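Local coordinates for protein DNA-3-methyladenine glycosidase II, putative (PDB 2YG9) that belongs to the HhH-GPD superfamily of base excision DNA repair proteins, named for a helix-hairpin-helix motif followed by a Gly/Pro-rich loop and an aspartate, at residues 143-146 against 147-151. Sequence-based numbering, arbitrary orientation.
Sequences LVIA and ELVQL
V144 and L148, one turn apart on helix 141-149, illustrate how a surface helix with one buried flank sorts its contacts. Their side chains run alongside each other in the same direction, V144 CG1 lying 3.9 Å from L148 CD1. That branch of V144 is placed trans to the backbone N (chi1 179°), which leaves it beside the carbonyl carbon and reaching along the helix to the leucine. Beneath the pair, L148 N donates a nearly straight bond of 3.0 Å to V144 O. I145 and V149 repeat the spacing, but their side chains cross at a slant, CG2 to CG2, and V149 is only partly buried. The bond from V149 N to I145 O, 2.9 Å long, is straighter still. V144, I145 and L148 are buried, facing L163 and F162 of helix 156-166.

The outward side is more open. E147 N hydrogen-bonds to L143 O at 3.2 Å, tilted 32° from the carbonyl plane. A water donates both to that oxygen and to E147 OE2, each at 3.0 Å; the bend of the glutamate chain at chi2 (-47°) folds its carboxylate back towards this water. Farther on, the bond from Q150 N to A146 O is weak, while L151 N instead bonds to L148 O, three residues back, and the L151 side chain turns to helix 113-127. This is i to i+4 packing and bonding on an alpha-helix of the HhH-GPD fold, packed on one face and more exposed on the other.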
# COMPACT_ATOMS: atom_id res chain seq x y z
N LEU A 143 -3.39 13.64 -4.44
CA LEU A 143 -2.20 14.46 -4.63
C LEU A 143 -0.92 13.66 -4.30
O LEU A 143 0.08 13.78 -5.01
CB LEU A 143 -2.23 15.73 -3.78
CG LEU A 143 -3.31 16.81 -4.01
CD1 LEU A 143 -2.96 18.03 -3.16
CD2 LEU A 143 -3.55 17.26 -5.47
N VAL A 144 -0.96 12.86 -3.23
CA VAL A 144 0.15 11.94 -2.93
C VAL A 144 0.34 10.94 -4.08
O VAL A 144 1.44 10.70 -4.58
CB VAL A 144 -0.05 11.23 -1.58
CG1 VAL A 144 1.12 10.22 -1.25
CG2 VAL A 144 -0.25 12.28 -0.44
N ILE A 145 -0.77 10.36 -4.51
CA ILE A 145 -0.77 9.41 -5.62
C ILE A 145 -0.12 10.01 -6.85
O ILE A 145 0.80 9.42 -7.41
CB ILE A 145 -2.19 8.83 -5.92
CG1 ILE A 145 -2.61 7.93 -4.73
CG2 ILE A 145 -2.16 8.01 -7.25
CD1 ILE A 145 -4.12 7.61 -4.62
N ALA A 146 -0.56 11.19 -7.26
CA ALA A 146 -0.09 11.78 -8.50
C ALA A 146 1.43 12.02 -8.45
O ALA A 146 2.13 11.80 -9.44
CB ALA A 146 -0.82 13.10 -8.78
N GLU A 147 1.94 12.44 -7.30
CA GLU A 147 3.38 12.68 -7.20
C GLU A 147 4.20 11.40 -7.22
O GLU A 147 5.29 11.37 -7.78
CB GLU A 147 3.73 13.51 -5.96
CG GLU A 147 3.26 14.95 -6.03
CD GLU A 147 3.60 15.66 -7.34
OE1 GLU A 147 4.82 15.80 -7.70
OE2 GLU A 147 2.62 16.09 -8.03
N LEU A 148 3.70 10.35 -6.54
CA LEU A 148 4.37 9.05 -6.58
C LEU A 148 4.38 8.43 -7.98
O LEU A 148 5.41 7.90 -8.44
CB LEU A 148 3.73 8.09 -5.58
CG LEU A 148 3.99 8.42 -4.11
CD1 LEU A 148 3.10 7.52 -3.29
CD2 LEU A 148 5.45 8.24 -3.75
N VAL A 149 3.23 8.48 -8.65
CA VAL A 149 3.07 8.01 -10.03
C VAL A 149 4.09 8.59 -11.00
O VAL A 149 4.49 7.91 -11.93
CB VAL A 149 1.60 8.25 -10.56
CG1 VAL A 149 1.49 8.15 -12.12
CG2 VAL A 149 0.67 7.22 -9.88
N GLN A 150 4.52 9.82 -10.77
CA GLN A 150 5.52 10.46 -11.67
C GLN A 150 6.88 9.81 -11.60
O GLN A 150 7.71 10.01 -12.48
CB GLN A 150 5.66 11.96 -11.40
CG GLN A 150 4.52 12.74 -11.94
CD GLN A 150 4.22 12.44 -13.43
OE1 GLN A 150 5.05 12.73 -14.32
NE2 GLN A 150 3.03 11.82 -13.70
N LEU A 151 7.13 9.01 -10.56
CA LEU A 151 8.41 8.33 -10.43
C LEU A 151 8.40 7.11 -11.34
O LEU A 151 7.35 6.42 -11.43
CB LEU A 151 8.67 7.91 -8.98
CG LEU A 151 8.73 9.07 -7.97
CD1 LEU A 151 8.77 8.52 -6.53
CD2 LEU A 151 9.91 9.98 -8.28
O HOH W 1 -0.05 16.20 -6.70